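Local coordinates for protein protease (Helicobacter pylori, PDB 5EUF) that probably acts as a zinc-dependent M16-family metalloprotease that cleaves the cytoplasmic domain of human junctional adhesion molecule A, weakening the gastric epithelial barrier, at residues Lys7-Thr12 / Lys204-Thr209; Met54-Asn59 / Ala84-Asp89; Gly144-Arg149 / Trp251-Tyr256; Asp265-Asp270 / Thr385-Gln390. All blocks are in the same frame, centred on the assembly; numbering follows the deposited sequence.

Contact 1: Lys7-Thr12 / Lys204-Thr209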
loop_
_atom_site.group_PDB
_atom_site.type_symbol
_atom_site.label_atom_id
_atom_site.label_comp_id
_atom_site.label_asym_id
_atom_site.label_seq_id
_atom_site.Cartn_x
_atom_site.Cartn_y
_atom_site.Cartn_z
ATOM N N LYS B 7 -32.703 26.262 -6.939
ATOM C CA LYS B 7 -33.220 25.226 -7.821
ATOM C C LYS B 7 -32.255 25.011 -8.981
ATOM O O LYS B 7 -31.443 25.883 -9.293
ATOM C CB LYS B 7 -34.612 25.599 -8.338
ATOM N N HIS B 8 -32.341 23.851 -9.619
ATOM C CA HIS B 8 -31.442 23.521 -10.718
ATOM C C HIS B 8 -32.148 22.714 -11.800
ATOM O O HIS B 8 -33.249 22.203 -11.592
ATOM C CB HIS B 8 -30.240 22.735 -10.201
ATOM C CG HIS B 8 -30.571 21.332 -9.798
ATOM N ND1 HIS B 8 -31.205 21.029 -8.612
ATOM C CD2 HIS B 8 -30.365 20.151 -10.426
ATOM C CE1 HIS B 8 -31.371 19.720 -8.526
ATOM N NE2 HIS B 8 -30.870 19.165 -9.614
ATOM N N GLU B 9 -31.507 22.604 -12.958
ATOM C CA GLU B 9 -32.007 21.750 -14.030
ATOM C C GLU B 9 -30.889 20.858 -14.567
ATOM O O GLU B 9 -29.804 21.336 -14.895
ATOM C CB GLU B 9 -32.611 22.588 -15.160
ATOM C CG GLU B 9 -33.862 23.358 -14.761
ATOM C CD GLU B 9 -34.736 23.707 -15.951
ATOM O OE1 GLU B 9 -35.517 24.677 -15.852
ATOM O OE2 GLU B 9 -34.649 23.006 -16.983
ATOM N N SER B 10 -31.161 19.560 -14.645
ATOM C CA SER B 10 -30.167 18.601 -15.109
ATOM C C SER B 10 -30.547 17.992 -16.455
ATOM O O SER B 10 -31.718 17.728 -16.728
ATOM C CB SER B 10 -29.971 17.489 -14.076
ATOM O OG SER B 10 -29.039 16.525 -14.536
ATOM N N VAL B 11 -29.538 17.777 -17.293
ATOM C CA VAL B 11 -29.719 17.144 -18.591
ATOM C C VAL B 11 -28.536 16.226 -18.884
ATOM O O VAL B 11 -27.380 16.633 -18.759
ATOM C CB VAL B 11 -29.861 18.187 -19.724
ATOM C CG1 VAL B 11 -29.621 17.547 -21.083
ATOM C CG2 VAL B 11 -31.231 18.850 -19.676
ATOM N N THR B 12 -28.830 14.984 -19.253
ATOM C CA THR B 12 -27.791 14.045 -19.655
ATOM C C THR B 12 -27.724 13.960 -21.175
ATOM O O THR B 12 -28.745 13.792 -21.840
ATOM C CB THR B 12 -28.030 12.644 -19.071
ATOM O OG1 THR B 12 -28.030 12.714 -17.639
ATOM C CG2 THR B 12 -26.939 11.684 -19.527
ATOM N N LYS B 204 -29.971 28.226 -22.270
ATOM C CA LYS B 204 -28.796 28.723 -22.978
ATOM C C LYS B 204 -27.578 27.888 -22.603
ATOM O O LYS B 204 -26.743 27.579 -23.453
ATOM C CB LYS B 204 -28.547 30.199 -22.667
ATOM C CG LYS B 204 -27.328 30.773 -23.381
ATOM C CD LYS B 204 -27.113 32.241 -23.044
ATOM C CE LYS B 204 -25.847 32.780 -23.700
ATOM N NZ LYS B 204 -25.886 32.644 -25.183
ATOM N N VAL B 205 -27.483 27.530 -21.325
ATOM C CA VAL B 205 -26.415 26.662 -20.842
ATOM C C VAL B 205 -26.465 25.316 -21.553
ATOM O O VAL B 205 -25.447 24.817 -22.037
ATOM C CB VAL B 205 -26.504 26.433 -19.314
ATOM C CG1 VAL B 205 -25.557 25.323 -18.881
ATOM C CG2 VAL B 205 -26.199 27.713 -18.559
ATOM N N PHE B 206 -27.660 24.740 -21.626
ATOM C CA PHE B 206 -27.839 23.424 -22.227
ATOM C C PHE B 206 -27.481 23.408 -23.709
ATOM O O PHE B 206 -26.697 22.567 -24.146
ATOM C CB PHE B 206 -29.278 22.942 -22.028
ATOM C CG PHE B 206 -29.600 22.579 -20.608
ATOM C CD1 PHE B 206 -28.607 22.126 -19.754
ATOM C CD2 PHE B 206 -30.891 22.694 -20.123
ATOM C CE1 PHE B 206 -28.897 21.793 -18.445
ATOM C CE2 PHE B 206 -31.186 22.362 -18.814
ATOM C CZ PHE B 206 -30.187 21.911 -17.974
ATOM N N GLU B 207 -28.041 24.340 -24.477
ATOM C CA GLU B 207 -27.807 24.368 -25.919
ATOM C C GLU B 207 -26.351 24.690 -26.250
ATOM O O GLU B 207 -25.834 24.255 -27.280
ATOM C CB GLU B 207 -28.738 25.375 -26.607
ATOM C CG GLU B 207 -28.406 26.838 -26.358
ATOM C CD GLU B 207 -29.188 27.778 -27.260
ATOM O OE1 GLU B 207 -30.029 27.290 -28.047
ATOM O OE2 GLU B 207 -28.959 29.003 -27.184
ATOM N N LEU B 208 -25.688 25.441 -25.376
ATOM C CA LEU B 208 -24.286 25.780 -25.590
ATOM C C LEU B 208 -23.380 24.617 -25.204
ATOM O O LEU B 208 -22.342 24.395 -25.826
ATOM C CB LEU B 208 -23.904 27.038 -24.806
ATOM C CG LEU B 208 -23.755 28.313 -25.642
ATOM C CD1 LEU B 208 -25.017 28.586 -26.445
ATOM C CD2 LEU B 208 -23.409 29.502 -24.762
ATOM N N THR B 209 -23.776 23.874 -24.177
ATOM C CA THR B 209 -23.037 22.683 -23.787
ATOM C C THR B 209 -23.251 21.582 -24.822
ATOM O O THR B 209 -22.309 20.888 -25.207
ATOM C CB THR B 209 -23.452 22.186 -22.396
ATOM O OG1 THR B 209 -23.069 23.157 -21.415
ATOM C CG2 THR B 209 -22.771 20.870 -22.078
#
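Phe206 reaches from helix 202-213 onto Glu9 and Val11 of strand 9-12, a helix-on-sheet contact in which the helix packs on an edge strand of a six-stranded mixed sheet. The short segments run nearly parallel: their axes lie 19° apart in direction and approach to 10.1 Å.

The apolar part is a CH-pi contact. Val11 CG2 sits over one face of the Phe206 ring, 3.7 Å from the ring centroid and 14° off the normal, displaced somewhat toward the rim. With Val11 CG1 anti to the backbone N (chi1 163°), the other methyl, CG2, is the one left over the ring, and its closest ring atom is Phe206 CE2 at 3.6 Å. The Glu9 contact is of a different kind. Glu9 CB lies 3.8 Å from Phe206 CZ, while the backbone O of Glu9 is 3.2 Å from Phe206 CZ, at the ring's edge and near its plane.

One turn apart on the helix, Val205 and Thr209 rest on strands 18-23 and 192-198: Val205 touches Ser21 and Val196, and Thr209 touches Val19 and Val194. Within the helix, Val205 O accepts both Thr209 N and, at 3.0 Å, Thr209 OG1, the two donors coming from opposite faces of its carbonyl plane.

Contact 2: Met54-Asn59 / Ala84-Asp89; sequences MLEHLN and ASTSFD
Glu56 of helix 51-58 stretches across to Ala84 and Thr86 on strand 81-86, the two backbones running close to antiparallel (162°) with axes 8.5 Å apart. Its CB meets Thr86 CG2 at 3.7 Å. From there CG, anti to the backbone N (chi1 172°), is carried along the strand and lies 3.8 Å from Ala84 CB, so the aliphatic half of the chain rests along two small side chains of the strand. The chain stays extended beyond CG, and CD brings the carboxylate up to the strand backbone.

The two oxygens then meet different things. OE1 accepts a hydrogen bond from Thr86 OG1 at 3.2 Å, the hydroxyl approaching nearly in line with the CD-OE1 bond. OE2 lies 3.1 Å from Ala84 O, but both are acceptors and no bond joins them.

The Glu56 side chain comes within about 4 Å of the bound zinc, to which His53 and Glu133 are ligands; His57, on the same helix, is probably another. Glu56 is the probable proton acceptor. Glutamate between two histidines, in the order His53-Met54-Leu55-Glu56-His57, is the inverted HxxEH zinc motif of the M16 peptidases, here with an edge strand of the sheet alongside this glutamate.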
loop_
_atom_site.group_PDB
_atom_site.type_symbol
_atom_site.label_atom_id
_atom_site.label_comp_id
_atom_site.label_asym_id
_atom_site.label_seq_id
_atom_site.Cartn_x
_atom_site.Cartn_y
_atom_site.Cartn_z
HETATM N N MSE B 54 -1.239 14.538 -11.879
HETATM C CA MSE B 54 -0.395 14.931 -13.007
HETATM C C MSE B 54 -1.248 15.440 -14.168
HETATM O O MSE B 54 -0.904 16.431 -14.814
HETATM C CB MSE B 54 0.482 13.759 -13.463
HETATM C CG MSE B 54 1.258 13.996 -14.763
HETATM SE SE MSE B 54 2.743 15.268 -14.630
HETATM C CE MSE B 54 3.478 15.065 -16.421
ATOM N N LEU B 55 -2.369 14.764 -14.412
ATOM C CA LEU B 55 -3.297 15.147 -15.473
ATOM C C LEU B 55 -3.837 16.566 -15.302
ATOM O O LEU B 55 -4.193 17.219 -16.280
ATOM C CB LEU B 55 -4.464 14.164 -15.538
ATOM C CG LEU B 55 -4.171 12.830 -16.217
ATOM C CD1 LEU B 55 -5.422 11.968 -16.248
ATOM C CD2 LEU B 55 -3.643 13.067 -17.620
ATOM N N GLU B 56 -3.908 17.031 -14.059
ATOM C CA GLU B 56 -4.318 18.403 -13.788
ATOM C C GLU B 56 -3.350 19.379 -14.450
ATOM O O GLU B 56 -3.768 20.362 -15.064
ATOM C CB GLU B 56 -4.391 18.663 -12.279
ATOM C CG GLU B 56 -4.617 20.123 -11.911
ATOM C CD GLU B 56 -4.522 20.376 -10.419
ATOM O OE1 GLU B 56 -4.667 19.412 -9.639
ATOM O OE2 GLU B 56 -4.295 21.541 -10.027
ATOM N N HIS B 57 -2.056 19.093 -14.331
ATOM C CA HIS B 57 -1.025 19.930 -14.939
ATOM C C HIS B 57 -1.057 19.834 -16.462
ATOM O O HIS B 57 -0.918 20.838 -17.160
ATOM C CB HIS B 57 0.364 19.540 -14.424
ATOM C CG HIS B 57 0.642 19.984 -13.021
ATOM N ND1 HIS B 57 -0.228 19.749 -11.977
ATOM C CD2 HIS B 57 1.700 20.641 -12.486
ATOM C CE1 HIS B 57 0.280 20.245 -10.862
ATOM N NE2 HIS B 57 1.449 20.791 -11.144
ATOM N N LEU B 58 -1.248 18.619 -16.969
ATOM C CA LEU B 58 -1.199 18.371 -18.406
ATOM C C LEU B 58 -2.457 18.843 -19.129
ATOM O O LEU B 58 -2.452 19.018 -20.349
ATOM C CB LEU B 58 -0.974 16.881 -18.679
ATOM C CG LEU B 58 0.373 16.318 -18.222
ATOM C CD1 LEU B 58 0.510 14.858 -18.617
ATOM C CD2 LEU B 58 1.514 17.141 -18.797
ATOM N N ASN B 59 -3.530 19.057 -18.375
ATOM C CA ASN B 59 -4.805 19.468 -18.958
ATOM C C ASN B 59 -4.738 20.866 -19.579
ATOM O O ASN B 59 -5.586 21.238 -20.390
ATOM C CB ASN B 59 -5.909 19.415 -17.899
ATOM C CG ASN B 59 -7.288 19.221 -18.505
ATOM O OD1 ASN B 59 -7.619 18.136 -18.984
ATOM N ND2 ASN B 59 -8.102 20.272 -18.476
ATOM N N ALA B 84 -7.752 24.901 -10.913
ATOM C CA ALA B 84 -8.011 23.470 -10.964
ATOM C C ALA B 84 -7.555 22.816 -9.670
ATOM O O ALA B 84 -6.660 23.322 -8.993
ATOM C CB ALA B 84 -7.309 22.842 -12.156
ATOM N N SER B 85 -8.169 21.689 -9.329
ATOM C CA SER B 85 -7.787 20.956 -8.130
ATOM C C SER B 85 -8.132 19.481 -8.247
ATOM O O SER B 85 -9.187 19.115 -8.766
ATOM C CB SER B 85 -8.474 21.542 -6.896
ATOM O OG SER B 85 -9.812 21.089 -6.802
ATOM N N THR B 86 -7.231 18.638 -7.761
ATOM C CA THR B 86 -7.485 17.207 -7.688
ATOM C C THR B 86 -7.470 16.762 -6.232
ATOM O O THR B 86 -6.589 17.149 -5.464
ATOM C CB THR B 86 -6.445 16.404 -8.487
ATOM O OG1 THR B 86 -5.132 16.704 -8.000
ATOM C CG2 THR B 86 -6.516 16.761 -9.960
ATOM N N SER B 87 -8.456 15.962 -5.848
ATOM C CA SER B 87 -8.487 15.416 -4.500
ATOM C C SER B 87 -8.514 13.899 -4.558
ATOM O O SER B 87 -8.161 13.300 -5.575
ATOM C CB SER B 87 -9.692 15.948 -3.722
ATOM O OG SER B 87 -10.906 15.618 -4.373
ATOM N N PHE B 88 -8.935 13.280 -3.463
ATOM C CA PHE B 88 -9.009 11.831 -3.390
ATOM C C PHE B 88 -10.027 11.255 -4.368
ATOM O O PHE B 88 -9.812 10.188 -4.942
ATOM C CB PHE B 88 -9.360 11.392 -1.970
ATOM C CG PHE B 88 -8.271 11.639 -0.970
ATOM C CD1 PHE B 88 -8.152 12.867 -0.345
ATOM C CD2 PHE B 88 -7.371 10.635 -0.649
ATOM C CE1 PHE B 88 -7.150 13.093 0.579
ATOM C CE2 PHE B 88 -6.368 10.856 0.276
ATOM C CZ PHE B 88 -6.258 12.085 0.890
ATOM N N ASP B 89 -11.131 11.971 -4.559
ATOM C CA ASP B 89 -12.288 11.410 -5.250
ATOM C C ASP B 89 -12.660 12.129 -6.540
ATOM O O ASP B 89 -13.225 11.524 -7.451
ATOM C CB ASP B 89 -13.496 11.413 -4.312
ATOM C CG ASP B 89 -13.205 10.735 -2.991
ATOM O OD1 ASP B 89 -12.475 9.724 -2.989
ATOM O OD2 ASP B 89 -13.706 11.214 -1.952
#

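Contact 3: Gly144-Arg149 / Trp251-Tyr256; sequences GMLYFR and WVALGY
Leu146 of helix 142-154 packs on Trp251 and Ala253 of strand 251-258, a helix-on-sheet contact of the five-stranded mixed sheet in the second half of the chain. The segment axes approach to 9.0 Å and run 30° apart in direction, and the closest pair of CA atoms is Leu146 and Ala253 at 7.0 Å. A helix whose sequence falls in the M16 insulinase range is thereby packed on a strand of the sheet built from residues 238-418.

Across the interface the contacts are those of a single leucine with a strand. Its CG stands anti to the backbone N (chi1 179°), which carries the branch to the strand, where its methyls meet alternate residues. CD1 meets Ala253 CB at 3.6 Å, and CD2 meets Trp251 CB at 3.9 Å. Trp251 takes part through CB, its indole leading away from the helix.

Backbone pairing sets the strand inside its sheet: Ala253 is paired with Val415 and Val252 with Ala315. Val252, pointing away from Leu146, packs on Leu326 of helix 323-338, so helices lie on both faces of the strand. The residue preceding Leu146, Met145, packs on Asp235 of the second subunit. Across the two segments Leu146 also approaches a backbone oxygen: CD2 stands 3.9 Å from Val252 O, a van der Waals contact.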
loop_
_atom_site.group_PDB
_atom_site.type_symbol
_atom_site.label_atom_id
_atom_site.label_comp_id
_atom_site.label_asym_id
_atom_site.label_seq_id
_atom_site.Cartn_x
_atom_site.Cartn_y
_atom_site.Cartn_z
ATOM N N GLY B 144 2.866 18.814 5.230
ATOM C CA GLY B 144 2.746 17.966 4.057
ATOM C C GLY B 144 3.163 16.532 4.326
ATOM O O GLY B 144 2.443 15.595 3.979
HETATM N N MSE B 145 4.330 16.362 4.942
HETATM C CA MSE B 145 4.831 15.039 5.303
HETATM C C MSE B 145 3.905 14.363 6.304
HETATM O O MSE B 145 3.630 13.169 6.199
HETATM C CB MSE B 145 6.242 15.132 5.883
HETATM C CG MSE B 145 6.900 13.788 6.149
HETATM SE SE MSE B 145 7.288 12.810 4.509
HETATM C CE MSE B 145 8.302 11.323 5.267
ATOM N N LEU B 146 3.436 15.140 7.277
ATOM C CA LEU B 146 2.515 14.644 8.294
ATOM C C LEU B 146 1.215 14.160 7.663
ATOM O O LEU B 146 0.674 13.123 8.045
ATOM C CB LEU B 146 2.224 15.736 9.325
ATOM C CG LEU B 146 1.246 15.385 10.445
ATOM C CD1 LEU B 146 1.806 14.268 11.304
ATOM C CD2 LEU B 146 0.936 16.610 11.291
ATOM N N TYR B 147 0.729 14.925 6.692
ATOM C CA TYR B 147 -0.494 14.603 5.962
ATOM C C TYR B 147 -0.343 13.286 5.201
ATOM O O TYR B 147 -1.226 12.426 5.234
ATOM C CB TYR B 147 -0.830 15.748 5.001
ATOM C CG TYR B 147 -2.228 15.738 4.423
ATOM C CD1 TYR B 147 -3.329 16.054 5.209
ATOM C CD2 TYR B 147 -2.440 15.456 3.078
ATOM C CE1 TYR B 147 -4.608 16.059 4.677
ATOM C CE2 TYR B 147 -3.714 15.462 2.537
ATOM C CZ TYR B 147 -4.794 15.764 3.340
ATOM O OH TYR B 147 -6.060 15.772 2.804
ATOM N N PHE B 148 0.794 13.131 4.530
ATOM C CA PHE B 148 1.062 11.945 3.725
ATOM C C PHE B 148 1.281 10.711 4.594
ATOM O O PHE B 148 0.648 9.674 4.385
ATOM C CB PHE B 148 2.278 12.181 2.832
ATOM C CG PHE B 148 2.428 11.175 1.727
ATOM C CD1 PHE B 148 1.723 11.318 0.543
ATOM C CD2 PHE B 148 3.285 10.097 1.864
ATOM C CE1 PHE B 148 1.864 10.399 -0.481
ATOM C CE2 PHE B 148 3.432 9.175 0.845
ATOM C CZ PHE B 148 2.722 9.327 -0.330
ATOM N N ARG B 149 2.174 10.829 5.573
ATOM C CA ARG B 149 2.502 9.710 6.452
ATOM C C ARG B 149 1.301 9.254 7.280
ATOM O O ARG B 149 1.245 8.102 7.714
ATOM C CB ARG B 149 3.663 10.078 7.382
ATOM C CG ARG B 149 5.000 10.288 6.678
ATOM C CD ARG B 149 5.565 8.993 6.102
ATOM N NE ARG B 149 5.906 8.017 7.137
ATOM C CZ ARG B 149 5.164 6.955 7.439
ATOM N NH1 ARG B 149 4.035 6.722 6.784
ATOM N NH2 ARG B 149 5.551 6.122 8.395
ATOM N N TRP B 251 4.849 18.147 15.676
ATOM C CA TRP B 251 3.473 18.117 15.194
ATOM C C TRP B 251 2.793 16.794 15.534
ATOM O O TRP B 251 3.460 15.803 15.832
ATOM C CB TRP B 251 3.437 18.346 13.683
ATOM C CG TRP B 251 3.917 19.700 13.270
ATOM C CD1 TRP B 251 5.207 20.144 13.257
ATOM C CD2 TRP B 251 3.113 20.787 12.801
ATOM N NE1 TRP B 251 5.254 21.444 12.814
ATOM C CE2 TRP B 251 3.981 21.861 12.526
ATOM C CE3 TRP B 251 1.742 20.955 12.585
ATOM C CZ2 TRP B 251 3.524 23.086 12.051
ATOM C CZ3 TRP B 251 1.290 22.172 12.115
ATOM C CH2 TRP B 251 2.178 23.222 11.852
ATOM N N VAL B 252 1.465 16.781 15.489
ATOM C CA VAL B 252 0.706 15.563 15.755
ATOM C C VAL B 252 -0.510 15.454 14.837
ATOM O O VAL B 252 -1.163 16.450 14.525
ATOM C CB VAL B 252 0.244 15.492 17.230
ATOM C CG1 VAL B 252 -0.671 16.655 17.563
ATOM C CG2 VAL B 252 -0.444 14.160 17.523
ATOM N N ALA B 253 -0.794 14.239 14.387
ATOM C CA ALA B 253 -2.003 13.972 13.628
ATOM C C ALA B 253 -2.780 12.840 14.284
ATOM O O ALA B 253 -2.293 11.718 14.371
ATOM C CB ALA B 253 -1.670 13.630 12.188
ATOM N N LEU B 254 -3.981 13.146 14.760
ATOM C CA LEU B 254 -4.840 12.140 15.372
ATOM C C LEU B 254 -6.125 12.004 14.570
ATOM O O LEU B 254 -6.942 12.922 14.533
ATOM C CB LEU B 254 -5.152 12.498 16.828
ATOM C CG LEU B 254 -6.181 11.619 17.551
ATOM C CD1 LEU B 254 -5.762 10.155 17.552
ATOM C CD2 LEU B 254 -6.412 12.110 18.972
ATOM N N GLY B 255 -6.297 10.858 13.924
ATOM C CA GLY B 255 -7.453 10.639 13.079
ATOM C C GLY B 255 -8.277 9.441 13.494
ATOM O O GLY B 255 -7.742 8.421 13.930
ATOM N N TYR B 256 -9.590 9.570 13.357
ATOM C CA TYR B 256 -10.509 8.486 13.667
ATOM C C TYR B 256 -11.278 8.086 12.415
ATOM O O TYR B 256 -11.733 8.946 11.660
ATOM C CB TYR B 256 -11.474 8.901 14.783
ATOM C CG TYR B 256 -10.817 9.071 16.136
ATOM C CD1 TYR B 256 -10.283 10.294 16.526
ATOM C CD2 TYR B 256 -10.730 8.007 17.025
ATOM C CE1 TYR B 256 -9.682 10.451 17.766
ATOM C CE2 TYR B 256 -10.135 8.154 18.265
ATOM C CZ TYR B 256 -9.611 9.376 18.631
ATOM O OH TYR B 256 -9.017 9.517 19.865
#

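Contact 4: Asp265-Asp270 / Thr385-Gln390; sequences DQVALD and TDYQQQ
Val267 and Gln390 have the closest CA atoms of the two segments, 7.1 Å apart, where an early turn of helix 266-276 faces the short helix 387-392. The first helix is regular here: Asp270 N donates to Gln266 O at 2.9 Å, and this i to i+4 spacing sets Asp270 one turn beyond Gln266. Val267 and Asp270, three residues apart, both direct CB toward the second segment.

Tyr387 is the side chain that spans the gap. Its CG lies anti to the backbone N (chi1 -172°), and the ring extends from there to Asp270, where Tyr387 OH donates a hydrogen bond of 2.8 Å to Asp270 OD2. The oxygen is used through its anti lone pair, the one turned away from OD1, and the carboxylate is tilted 48° from the ring plane. Val267 CG2 approaches the ring obliquely, 4.0 Å from Tyr387 CE2, while Val267 CG1 lies 4.2 Å above one face, toward the rim. The valine and tyrosine side chains lie alongside each other, pointing opposite ways. Gln390, extended beyond CG, comes across the valine almost perpendicularly and brings OE1 to 3.5 Å from Val267 CG2.

Further contacts are those of Val267 with Leu394 and of Tyr387 with Gln354 of helix 344-361. A second zinc ion lies about 4 Å from the Asp270 side chain. Accepting from the phenol is compatible with a carboxylate at Asp270 but leaves its charge open; the bond, together with the valine beside the ring, limits how the tyrosine can swing.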
loop_
_atom_site.group_PDB
_atom_site.type_symbol
_atom_site.label_atom_id
_atom_site.label_comp_id
_atom_site.label_asym_id
_atom_site.label_seq_id
_atom_site.Cartn_x
_atom_site.Cartn_y
_atom_site.Cartn_z
ATOM N N ASP B 265 -24.600 10.408 9.579
ATOM C CA ASP B 265 -23.831 10.976 10.681
ATOM C C ASP B 265 -22.849 12.037 10.210
ATOM O O ASP B 265 -22.217 12.706 11.026
ATOM C CB ASP B 265 -23.085 9.872 11.435
ATOM C CG ASP B 265 -23.997 9.070 12.344
ATOM O OD1 ASP B 265 -24.983 9.644 12.856
ATOM O OD2 ASP B 265 -23.727 7.867 12.551
ATOM N N GLN B 266 -22.726 12.196 8.897
ATOM C CA GLN B 266 -21.793 13.167 8.335
ATOM C C GLN B 266 -22.125 14.591 8.761
ATOM O O GLN B 266 -21.227 15.407 8.962
ATOM C CB GLN B 266 -21.769 13.076 6.806
ATOM C CG GLN B 266 -21.126 11.810 6.264
ATOM C CD GLN B 266 -19.677 11.650 6.695
ATOM O OE1 GLN B 266 -19.002 12.625 7.036
ATOM N NE2 GLN B 266 -19.191 10.414 6.682
ATOM N N VAL B 267 -23.413 14.887 8.900
ATOM C CA VAL B 267 -23.837 16.229 9.277
ATOM C C VAL B 267 -23.394 16.540 10.703
ATOM O O VAL B 267 -22.898 17.630 10.985
ATOM C CB VAL B 267 -25.361 16.400 9.154
ATOM C CG1 VAL B 267 -25.766 17.825 9.502
ATOM C CG2 VAL B 267 -25.817 16.046 7.747
ATOM N N ALA B 268 -23.561 15.570 11.596
ATOM C CA ALA B 268 -23.130 15.725 12.981
ATOM C C ALA B 268 -21.612 15.833 13.067
ATOM O O ALA B 268 -21.080 16.623 13.848
ATOM C CB ALA B 268 -23.626 14.567 13.823
ATOM N N LEU B 269 -20.922 15.031 12.262
ATOM C CA LEU B 269 -19.467 15.080 12.180
ATOM C C LEU B 269 -18.994 16.464 11.751
ATOM O O LEU B 269 -18.054 17.016 12.321
ATOM C CB LEU B 269 -18.953 14.021 11.208
ATOM C CG LEU B 269 -19.020 12.572 11.685
ATOM C CD1 LEU B 269 -18.851 11.616 10.517
ATOM C CD2 LEU B 269 -17.953 12.326 12.734
ATOM N N ASP B 270 -19.654 17.021 10.742
ATOM C CA ASP B 270 -19.390 18.390 10.320
ATOM C C ASP B 270 -19.593 19.349 11.490
ATOM O O ASP B 270 -18.782 20.248 11.716
ATOM C CB ASP B 270 -20.291 18.777 9.143
ATOM C CG ASP B 270 -19.901 18.074 7.854
ATOM O OD1 ASP B 270 -19.094 17.124 7.911
ATOM O OD2 ASP B 270 -20.403 18.469 6.782
ATOM N N THR B 385 -29.709 19.159 -0.371
ATOM C CA THR B 385 -30.889 19.967 -0.092
ATOM C C THR B 385 -31.362 19.764 1.344
ATOM O O THR B 385 -31.818 20.703 1.994
ATOM C CB THR B 385 -32.046 19.641 -1.060
ATOM O OG1 THR B 385 -32.423 18.267 -0.919
ATOM C CG2 THR B 385 -31.630 19.899 -2.502
ATOM N N ASP B 386 -31.240 18.536 1.840
ATOM C CA ASP B 386 -31.711 18.199 3.180
ATOM C C ASP B 386 -30.706 18.556 4.270
ATOM O O ASP B 386 -30.963 18.322 5.449
ATOM C CB ASP B 386 -32.042 16.706 3.276
ATOM C CG ASP B 386 -33.252 16.320 2.451
ATOM O OD1 ASP B 386 -34.083 17.205 2.154
ATOM O OD2 ASP B 386 -33.377 15.125 2.106
ATOM N N TYR B 387 -29.569 19.122 3.876
ATOM C CA TYR B 387 -28.469 19.367 4.810
ATOM C C TYR B 387 -28.839 20.365 5.907
ATOM O O TYR B 387 -28.762 20.045 7.095
ATOM C CB TYR B 387 -27.235 19.860 4.051
ATOM C CG TYR B 387 -25.982 19.967 4.892
ATOM C CD1 TYR B 387 -25.640 21.158 5.519
ATOM C CD2 TYR B 387 -25.133 18.878 5.049
ATOM C CE1 TYR B 387 -24.492 21.261 6.285
ATOM C CE2 TYR B 387 -23.981 18.971 5.814
ATOM C CZ TYR B 387 -23.666 20.166 6.428
ATOM O OH TYR B 387 -22.521 20.264 7.191
ATOM N N GLN B 388 -29.243 21.564 5.496
ATOM C CA GLN B 388 -29.544 22.650 6.426
ATOM C C GLN B 388 -30.540 22.257 7.510
ATOM O O GLN B 388 -30.329 22.548 8.687
ATOM C CB GLN B 388 -30.073 23.863 5.664
ATOM C CG GLN B 388 -28.991 24.663 4.975
ATOM C CD GLN B 388 -27.926 25.131 5.942
ATOM O OE1 GLN B 388 -26.753 24.788 5.802
ATOM N NE2 GLN B 388 -28.330 25.916 6.935
ATOM N N GLN B 389 -31.622 21.597 7.113
ATOM C CA GLN B 389 -32.643 21.195 8.073
ATOM C C GLN B 389 -32.097 20.150 9.041
ATOM O O GLN B 389 -32.411 20.172 10.229
ATOM C CB GLN B 389 -33.883 20.655 7.355
ATOM C CG GLN B 389 -35.077 20.441 8.273
ATOM C CD GLN B 389 -35.517 21.720 8.969
ATOM O OE1 GLN B 389 -35.443 22.809 8.399
ATOM N NE2 GLN B 389 -35.972 21.593 10.213
ATOM N N GLN B 390 -31.269 19.243 8.531
ATOM C CA GLN B 390 -30.686 18.202 9.364
ATOM C C GLN B 390 -29.711 18.800 10.369
ATOM O O GLN B 390 -29.605 18.333 11.506
ATOM C CB GLN B 390 -29.982 17.151 8.502
ATOM C CG GLN B 390 -30.926 16.184 7.805
ATOM C CD GLN B 390 -30.198 15.045 7.112
ATOM O OE1 GLN B 390 -29.060 14.718 7.454
ATOM N NE2 GLN B 390 -30.854 14.435 6.132
#

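Contact 3 is the buried one, and its chemistry is purely apolar; contacts 1 and 4 are partly buried, and contact 2 lies at the surface beside the zinc. Contacts 1 and 2 use the two outermost strands, 9-12 and 81-86, of one six-stranded sheet, yet their centres are 25 Å apart: one meets a helix through a phenylalanine, the other through a polar glutamate. Contacts 3 and 4 use successive elements, strand 251-258 and helix 266-276, and contact 4 adds a tyrosine-carboxylate bond between helices. Only contacts 2 and 3 touch, Phe88 CE1 lying 3.6 Å from Tyr147 OH, through residues that lie beside, not in, the two interfaces.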